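Local coordinates for RNA methyltransferase, TrmH family (Porphyromonas gingivalis, PDB 2I6D), which probably transfers a methyl group from S-adenosylmethionine to RNA, as other knotted SPOUT methyltransferases of the TrmH family do, at residues S15-K20 / I78-T83; D74-R77 / T83-P86; F91-E96 / D140-K145. All coordinates share one frame; numbering follows the deposited sequence.

Overall arrangement
Contacts 1 and 2 lie in the MRM3-like substrate-binding domain, their centres about 11 Å apart. Contact 2 and segment 78-83 belong to the long loop between strands 65-69 and 87-92 of its four-stranded mixed sheet; contact 1 joins that loop to the turn at 15-20. They share Thr83 and touch where Ser79 packs on Pro84. Contact 3, later in the chain, is centred about 13 Å from contact 1 and about 21 Å from contact 2. It joins the end of strand 87-92 to the loop entering helix 144-148. The salt bridge Arg19-Asp140 and packing of Thr80 on Pro144 tie contacts 1 and 3, so the probable substrate-binding domain and the methyltransferase region touch directly.

Contact 1 (S15-K20 / I78-T83); sequences SLRERK and ISTQTT
Arg17 reaches across to Ile78, Ser79 and Thr80, joining the link between helices 7-15 and 19-25 to the loop that leads from strand 65-69 to strand 87-92 in the MRM3-like substrate-binding domain. Ser15 begins a type I beta turn that ends at Glu18, closed by the bond from Glu18 N to Ser15 O (3.0 Å). Leu16 turns its branched, apolar end to the sheet, touching Val90. Arg17 is the third residue of this turn, and its CB points to the loop. Its CG sits between the backbone N and the carbonyl carbon (chi1 75°), and a bend at chi3 (46°) swings the guanidinium over to the loop. There Thr80 CG2 lies over one face of the group, 3.6 Å from Arg17 CZ and displaced toward the rim. At the edge, Arg17 NH2 comes within 2.7 Å of Ile78 O. Arg17 NH1 donates to a water at 3.2 Å, and this water donates in turn to Ser79 O at 2.7 Å. A long, planar cation suits this position, because it can lie close to one carbonyl and reach the next through water while its flat face takes a methyl group. Glu18 is the N-cap residue of helix 19-25, and Arg19 turns its guanidinium to Asp140. The receiving loop has bonds of its own: Ser79 OG accepts from Gln81 N (2.8 Å, 159°), forming an ST turn, and Glu31 bonds to both Ser79 OG and Thr80 N. Since the arginine meets backbone carbonyls, a water and a methyl group, with no acid across the contact, its positive charge is probably offset in part by the partial negative charge of the carbonyl oxygens, and the link would depend on loop backbone more than on charge pairing.

Contact 2 (D74-R77 / T83-P86); sequences DFKR and TPQP
Pro86 lays its CA almost centrally over the face of the Phe75 ring, 3.6 Å from the centroid and only 13° off the ring normal. This CH-pi contact closes the loop between strands 65-69 and 87-92 of the MRM3-like substrate-binding domain back on itself, five residues separating its two short segments. Proline suits the place, for the CH groups next to its nitrogen are somewhat polarised and its rigid ring presents them at a fixed angle. The same face of the phenylalanine also receives the backbone that leads up to Pro86: Gln85 O lies 3.9 Å from Phe75 CD2. Over this face but displaced outward, Pro86 CB meets Phe75 CE1 at 3.7 Å, the two side chains crossing at roughly a right angle. Phe73 adds an edge-to-face ring contact, and the backbone of Pro86, just before strand 87-92, is hydrogen-bonded to Thr51. Nearer the backbone, Pro84 turns toward Phe75, and their CB atoms touch at 3.6 Å. Its ring also serves Lys76, whose CG lies anti to the carbonyl carbon (chi1 -64°) and whose chain beyond is extended. Lys76 CG lies 3.6 Å from Pro84 CG, the two side chains crossing at about a right angle, while the ammonium end continues past. Such a residue fits a surface contact, offering hydrocarbon to the neighbour and charge to the outside. Phe75 and Lys76 are set side by side toward the two prolines by a 3-10 segment, 75-77. Arg77 N bonds to Asp74 O, and an Asx turn overlaps the start of the segment, in which Asp74 accepts from the backbone of Lys76: Lys76 N meets Asp74 OD1 at 2.9 Å, from above the carboxylate plane.

Contact 3 (F91-E96 / D140-K145); sequences FDLPAE and DVFSPK
Leu93 and Pro94 pack against Phe142, joining the chain just past strand 87-92 of the four-stranded mixed sheet to the Asx turn, and the N-cap Ser143, that start helix 144-148 of the SPOUT methyltransferase region. The apolar part is small: Leu93 CD1 meets Phe142 CD2 at 3.6 Å, and Pro94 CD meets Phe142 CZ at 3.7 Å, both set obliquely to the ring. Phe142 CG stands beside the backbone N and anti to the carbonyl carbon (chi1 -64°), which sends the ring out toward the strand end. Phe28 and Pro159 also touch it, so a large apolar ring suits the seam between the two sheets; leucine packs beside the CG-CD2 side and rigid proline at the far end, CZ. The hydrogen bonds lie within segment 140-145 and hold the backbone that carries the ring. Phe142 N donates to Asp140 OD1 at 3.0 Å, while Asp140 OD2 forms salt bridges with Arg22 and with Arg19 of contact 1. An aspartate can thus shape the turn and pair with charge at once. Asp140 O takes two donors, Ser143 N at 3.1 Å and Ser143 OG at 2.7 Å, the hydroxyl lying in the carbonyl plane.

Contact 1 (S15-K20 / I78-T83)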
loop_
_atom_site.group_PDB
_atom_site.type_symbol
_atom_site.label_atom_id
_atom_site.label_comp_id
_atom_site.label_asym_id
_atom_site.label_seq_id
_atom_site.Cartn_x
_atom_site.Cartn_y
_atom_site.Cartn_z
ATOM N N SER A 15 16.997 5.971 11.173
ATOM C CA SER A 15 16.839 4.532 11.351
ATOM C C SER A 15 15.572 4.020 10.654
ATOM O O SER A 15 15.501 2.849 10.276
ATOM C CB SER A 15 16.792 4.182 12.840
ATOM O OG SER A 15 15.530 4.548 13.383
ATOM N N LEU A 16 14.582 4.893 10.449
ATOM C CA LEU A 16 13.280 4.422 9.954
ATOM C C LEU A 16 13.268 4.071 8.461
ATOM O O LEU A 16 12.288 3.500 7.944
ATOM C CB LEU A 16 12.174 5.438 10.278
ATOM C CG LEU A 16 11.994 5.714 11.770
ATOM C CD1 LEU A 16 10.945 6.823 11.967
ATOM C CD2 LEU A 16 11.667 4.446 12.612
ATOM N N ARG A 17 14.357 4.382 7.773
ATOM C CA ARG A 17 14.525 3.905 6.414
ATOM C C ARG A 17 14.795 2.375 6.344
ATOM O O ARG A 17 14.732 1.786 5.260
ATOM C CB ARG A 17 15.637 4.660 5.717
ATOM C CG ARG A 17 17.050 4.282 6.121
ATOM C CD ARG A 17 17.990 5.439 5.763
ATOM N NE ARG A 17 17.392 6.704 6.215
ATOM C CZ ARG A 17 17.810 7.931 5.886
ATOM N NH1 ARG A 17 18.855 8.097 5.082
ATOM N NH2 ARG A 17 17.173 9.000 6.372
ATOM N N GLU A 18 15.099 1.757 7.487
ATOM C CA GLU A 18 15.341 0.311 7.555
ATOM C C GLU A 18 14.152 -0.402 8.174
ATOM O O GLU A 18 13.652 0.020 9.227
ATOM C CB GLU A 18 16.571 0.003 8.410
ATOM C CG GLU A 18 17.849 0.691 7.968
ATOM C CD GLU A 18 18.967 0.608 9.030
ATOM O OE1 GLU A 18 19.350 -0.514 9.411
ATOM O OE2 GLU A 18 19.444 1.680 9.487
ATOM N N ARG A 19 13.718 -1.497 7.554
ATOM C CA ARG A 19 12.588 -2.269 8.073
ATOM C C ARG A 19 12.809 -2.698 9.535
ATOM O O ARG A 19 11.882 -2.678 10.357
ATOM C CB ARG A 19 12.349 -3.507 7.198
ATOM C CG ARG A 19 11.396 -4.482 7.829
ATOM C CD ARG A 19 10.691 -5.364 6.823
ATOM N NE ARG A 19 9.660 -6.166 7.485
ATOM C CZ ARG A 19 8.454 -5.719 7.839
ATOM N NH1 ARG A 19 7.612 -6.540 8.445
ATOM N NH2 ARG A 19 8.088 -4.461 7.601
ATOM N N LYS A 20 14.044 -3.087 9.838
ATOM C CA LYS A 20 14.427 -3.526 11.175
ATOM C C LYS A 20 13.981 -2.511 12.228
ATOM O O LYS A 20 13.395 -2.880 13.255
ATOM C CB LYS A 20 15.940 -3.755 11.231
ATOM C CG LYS A 20 16.522 -3.962 12.616
ATOM C CD LYS A 20 18.052 -3.906 12.555
ATOM C CE LYS A 20 18.669 -3.974 13.929
ATOM N NZ LYS A 20 20.168 -4.029 13.857
ATOM N N ILE A 78 18.455 14.076 7.247
ATOM C CA ILE A 78 17.445 13.143 7.770
ATOM C C ILE A 78 16.572 12.454 6.697
ATOM O O ILE A 78 15.987 11.389 6.952
ATOM C CB ILE A 78 16.573 13.828 8.848
ATOM C CG1 ILE A 78 15.868 15.060 8.274
ATOM C CG2 ILE A 78 17.420 14.136 10.111
ATOM C CD1 ILE A 78 14.787 15.651 9.182
ATOM N N SER A 79 16.494 13.042 5.507
ATOM C CA SER A 79 15.616 12.518 4.456
ATOM C C SER A 79 16.180 11.347 3.655
ATOM O O SER A 79 17.388 11.140 3.571
ATOM C CB SER A 79 15.177 13.649 3.506
ATOM O OG SER A 79 14.492 13.146 2.363
ATOM N N THR A 80 15.268 10.597 3.037
ATOM C CA THR A 80 15.620 9.500 2.169
ATOM C C THR A 80 15.515 9.938 0.719
ATOM O O THR A 80 15.774 9.140 -0.177
ATOM C CB THR A 80 14.676 8.287 2.376
ATOM O OG1 THR A 80 13.311 8.683 2.136
ATOM C CG2 THR A 80 14.814 7.749 3.817
ATOM N N GLN A 81 15.132 11.193 0.493
ATOM C CA GLN A 81 14.741 11.649 -0.843
ATOM C C GLN A 81 15.863 12.412 -1.509
ATOM O O GLN A 81 16.617 13.110 -0.847
ATOM C CB GLN A 81 13.488 12.522 -0.773
ATOM C CG GLN A 81 12.237 11.792 -0.261
ATOM C CD GLN A 81 11.882 10.584 -1.100
ATOM O OE1 GLN A 81 12.102 9.443 -0.687
ATOM N NE2 GLN A 81 11.341 10.824 -2.290
ATOM N N THR A 82 15.988 12.275 -2.823
ATOM C CA THR A 82 17.071 12.968 -3.537
ATOM C C THR A 82 16.943 14.494 -3.412
ATOM O O THR A 82 17.939 15.189 -3.232
ATOM C CB THR A 82 17.194 12.496 -4.982
ATOM O OG1 THR A 82 15.925 12.032 -5.420
ATOM C CG2 THR A 82 18.168 11.326 -5.066
ATOM N N THR A 83 15.709 14.997 -3.432
ATOM C CA THR A 83 15.447 16.431 -3.219
ATOM C C THR A 83 14.459 16.638 -2.074
ATOM O O THR A 83 13.254 16.793 -2.315
ATOM C CB THR A 83 14.912 17.124 -4.511
ATOM O OG1 THR A 83 15.725 16.743 -5.623
ATOM C CG2 THR A 83 14.946 18.641 -4.351
HETATM O O HOH W 1 19.592 11.173 5.076
#

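Contact 2 (D74-R77 / T83-P86)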
loop_
_atom_site.group_PDB
_atom_site.type_symbol
_atom_site.label_atom_id
_atom_site.label_comp_id
_atom_site.label_asym_id
_atom_site.label_seq_id
_atom_site.Cartn_x
_atom_site.Cartn_y
_atom_site.Cartn_z
ATOM N N ASP A 74 19.623 21.483 6.748
ATOM C CA ASP A 74 19.727 20.655 5.562
ATOM C C ASP A 74 18.966 19.344 5.732
ATOM O O ASP A 74 19.451 18.412 6.378
ATOM C CB ASP A 74 21.193 20.383 5.238
ATOM C CG ASP A 74 21.376 19.687 3.914
ATOM O OD1 ASP A 74 20.382 19.166 3.360
ATOM O OD2 ASP A 74 22.525 19.650 3.420
ATOM N N PHE A 75 17.800 19.252 5.107
ATOM C CA PHE A 75 16.975 18.044 5.247
ATOM C C PHE A 75 17.617 16.762 4.733
ATOM O O PHE A 75 17.181 15.677 5.121
ATOM C CB PHE A 75 15.565 18.239 4.664
ATOM C CG PHE A 75 14.614 18.864 5.657
ATOM C CD1 PHE A 75 14.647 20.248 5.887
ATOM C CD2 PHE A 75 13.767 18.075 6.429
ATOM C CE1 PHE A 75 13.822 20.835 6.825
ATOM C CE2 PHE A 75 12.938 18.669 7.377
ATOM C CZ PHE A 75 12.971 20.069 7.564
ATOM N N LYS A 76 18.651 16.865 3.892
ATOM C CA LYS A 76 19.409 15.669 3.496
ATOM C C LYS A 76 20.035 14.983 4.704
ATOM O O LYS A 76 20.457 13.825 4.609
ATOM C CB LYS A 76 20.486 15.977 2.441
ATOM C CG LYS A 76 19.902 16.467 1.117
ATOM C CD LYS A 76 20.980 16.873 0.096
ATOM C CE LYS A 76 20.314 17.324 -1.208
ATOM N NZ LYS A 76 21.302 17.520 -2.321
ATOM N N ARG A 77 20.114 15.692 5.837
ATOM C CA ARG A 77 20.653 15.091 7.058
ATOM C C ARG A 77 19.746 13.982 7.579
ATOM O O ARG A 77 20.220 13.038 8.224
ATOM C CB ARG A 77 20.891 16.142 8.138
ATOM C CG ARG A 77 22.035 17.066 7.796
ATOM C CD ARG A 77 22.041 18.309 8.684
ATOM N NE ARG A 77 22.450 17.968 10.032
ATOM C CZ ARG A 77 22.397 18.798 11.066
ATOM N NH1 ARG A 77 21.911 20.032 10.921
ATOM N NH2 ARG A 77 22.842 18.388 12.243
ATOM N N THR A 83 15.709 14.997 -3.432
ATOM C CA THR A 83 15.447 16.431 -3.219
ATOM C C THR A 83 14.459 16.638 -2.074
ATOM O O THR A 83 13.254 16.793 -2.315
ATOM C CB THR A 83 14.912 17.124 -4.511
ATOM O OG1 THR A 83 15.725 16.743 -5.623
ATOM C CG2 THR A 83 14.946 18.641 -4.351
ATOM N N PRO A 84 14.961 16.652 -0.820
ATOM C CA PRO A 84 14.033 16.640 0.308
ATOM C C PRO A 84 13.134 17.870 0.375
ATOM O O PRO A 84 13.530 18.970 -0.031
ATOM C CB PRO A 84 14.962 16.606 1.539
ATOM C CG PRO A 84 16.292 16.154 1.025
ATOM C CD PRO A 84 16.367 16.687 -0.373
ATOM N N GLN A 85 11.919 17.646 0.860
ATOM C CA GLN A 85 10.960 18.684 1.209
ATOM C C GLN A 85 11.045 18.936 2.715
ATOM O O GLN A 85 11.255 17.993 3.490
ATOM C CB GLN A 85 9.540 18.231 0.851
ATOM C CG GLN A 85 9.302 18.094 -0.638
ATOM C CD GLN A 85 7.898 17.619 -0.945
ATOM O OE1 GLN A 85 7.006 18.427 -1.146
ATOM N NE2 GLN A 85 7.695 16.307 -0.962
ATOM N N PRO A 86 10.855 20.187 3.147
ATOM C CA PRO A 86 11.130 20.563 4.541
ATOM C C PRO A 86 10.073 20.206 5.595
ATOM O O PRO A 86 9.722 21.043 6.423
ATOM C CB PRO A 86 11.337 22.090 4.460
ATOM C CG PRO A 86 10.650 22.508 3.236
ATOM C CD PRO A 86 10.417 21.337 2.333
#

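Contact 3 (F91-E96 / D140-K145)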
loop_
_atom_site.group_PDB
_atom_site.type_symbol
_atom_site.label_atom_id
_atom_site.label_comp_id
_atom_site.label_asym_id
_atom_site.label_seq_id
_atom_site.Cartn_x
_atom_site.Cartn_y
_atom_site.Cartn_z
ATOM N N PHE A 91 4.979 8.542 12.123
ATOM C CA PHE A 91 3.693 7.990 12.547
ATOM C C PHE A 91 3.894 6.620 13.125
ATOM O O PHE A 91 4.838 5.911 12.741
ATOM C CB PHE A 91 2.754 7.828 11.352
ATOM C CG PHE A 91 2.325 9.126 10.729
ATOM C CD1 PHE A 91 1.429 9.979 11.385
ATOM C CD2 PHE A 91 2.774 9.472 9.462
ATOM C CE1 PHE A 91 1.022 11.191 10.791
ATOM C CE2 PHE A 91 2.347 10.666 8.847
ATOM C CZ PHE A 91 1.475 11.523 9.525
ATOM N N ASP A 92 2.986 6.223 14.023
ATOM C CA ASP A 92 2.915 4.858 14.478
ATOM C C ASP A 92 2.525 3.928 13.339
ATOM O O ASP A 92 1.585 4.202 12.572
ATOM C CB ASP A 92 1.844 4.720 15.565
ATOM C CG ASP A 92 2.290 5.249 16.914
ATOM O OD1 ASP A 92 3.459 5.679 17.065
ATOM O OD2 ASP A 92 1.444 5.211 17.827
ATOM N N LEU A 93 3.235 2.812 13.252
ATOM C CA LEU A 93 2.842 1.714 12.401
ATOM C C LEU A 93 1.508 1.188 12.952
ATOM O O LEU A 93 1.397 0.942 14.155
ATOM C CB LEU A 93 3.938 0.652 12.488
ATOM C CG LEU A 93 4.335 -0.238 11.324
ATOM C CD1 LEU A 93 4.605 0.564 10.082
ATOM C CD2 LEU A 93 5.579 -1.023 11.717
ATOM N N PRO A 94 0.477 1.057 12.094
ATOM C CA PRO A 94 -0.829 0.587 12.532
ATOM C C PRO A 94 -0.692 -0.741 13.247
ATOM O O PRO A 94 0.126 -1.573 12.850
ATOM C CB PRO A 94 -1.602 0.387 11.226
ATOM C CG PRO A 94 -0.951 1.233 10.262
ATOM C CD PRO A 94 0.492 1.374 10.659
ATOM N N ALA A 95 -1.452 -0.909 14.317
ATOM C CA ALA A 95 -1.354 -2.100 15.121
ATOM C C ALA A 95 -1.796 -3.241 14.228
ATOM O O ALA A 95 -2.999 -3.487 14.091
ATOM C CB ALA A 95 -2.250 -1.980 16.348
ATOM N N GLU A 96 -0.814 -3.919 13.619
ATOM C CA GLU A 96 -1.043 -4.897 12.535
ATOM C C GLU A 96 -2.365 -5.673 12.601
ATOM O O GLU A 96 -2.574 -6.515 13.480
ATOM C CB GLU A 96 0.157 -5.833 12.365
ATOM C CG GLU A 96 0.251 -6.467 10.977
ATOM C CD GLU A 96 1.670 -6.864 10.603
ATOM O OE1 GLU A 96 1.955 -8.083 10.561
ATOM O OE2 GLU A 96 2.498 -5.961 10.352
ATOM N N ASP A 140 7.194 -3.778 1.176
ATOM C CA ASP A 140 6.729 -3.192 2.434
ATOM C C ASP A 140 6.024 -1.854 2.129
ATOM O O ASP A 140 6.682 -0.905 1.710
ATOM C CB ASP A 140 7.939 -2.977 3.380
ATOM C CG ASP A 140 7.555 -2.405 4.751
ATOM O OD1 ASP A 140 6.387 -2.050 4.998
ATOM O OD2 ASP A 140 8.451 -2.320 5.609
ATOM N N VAL A 141 4.717 -1.765 2.362
ATOM C CA VAL A 141 3.956 -0.541 2.017
ATOM C C VAL A 141 4.390 0.689 2.823
ATOM O O VAL A 141 4.207 1.823 2.361
ATOM C CB VAL A 141 2.411 -0.706 2.105
ATOM C CG1 VAL A 141 1.915 -1.655 1.027
ATOM C CG2 VAL A 141 1.980 -1.168 3.516
ATOM N N PHE A 142 4.983 0.455 3.992
ATOM C CA PHE A 142 5.434 1.546 4.862
ATOM C C PHE A 142 6.892 1.925 4.657
ATOM O O PHE A 142 7.430 2.786 5.369
ATOM C CB PHE A 142 5.119 1.234 6.319
ATOM C CG PHE A 142 3.639 1.144 6.583
ATOM C CD1 PHE A 142 2.845 2.285 6.512
ATOM C CD2 PHE A 142 3.040 -0.080 6.859
ATOM C CE1 PHE A 142 1.471 2.217 6.712
ATOM C CE2 PHE A 142 1.660 -0.158 7.079
ATOM C CZ PHE A 142 0.881 0.991 7.002
ATOM N N SER A 143 7.536 1.281 3.685
ATOM C CA SER A 143 8.911 1.651 3.307
ATOM C C SER A 143 8.808 3.031 2.631
ATOM O O SER A 143 7.783 3.322 2.031
ATOM C CB SER A 143 9.518 0.614 2.350
ATOM O OG SER A 143 8.787 0.603 1.126
ATOM N N PRO A 144 9.838 3.895 2.779
ATOM C CA PRO A 144 9.858 5.205 2.120
ATOM C C PRO A 144 9.554 5.137 0.625
ATOM O O PRO A 144 8.872 6.014 0.085
ATOM C CB PRO A 144 11.298 5.659 2.305
ATOM C CG PRO A 144 11.726 5.021 3.587
ATOM C CD PRO A 144 11.028 3.692 3.633
ATOM N N LYS A 145 10.076 4.118 -0.051
ATOM C CA LYS A 145 9.881 4.068 -1.494
ATOM C C LYS A 145 8.383 3.960 -1.839
ATOM O O LYS A 145 7.881 4.708 -2.696
ATOM C CB LYS A 145 10.722 2.966 -2.143
ATOM C CG LYS A 145 10.685 3.030 -3.673
ATOM C CD LYS A 145 12.036 2.697 -4.313
ATOM C CE LYS A 145 12.047 3.077 -5.799
ATOM N NZ LYS A 145 13.436 3.066 -6.412
#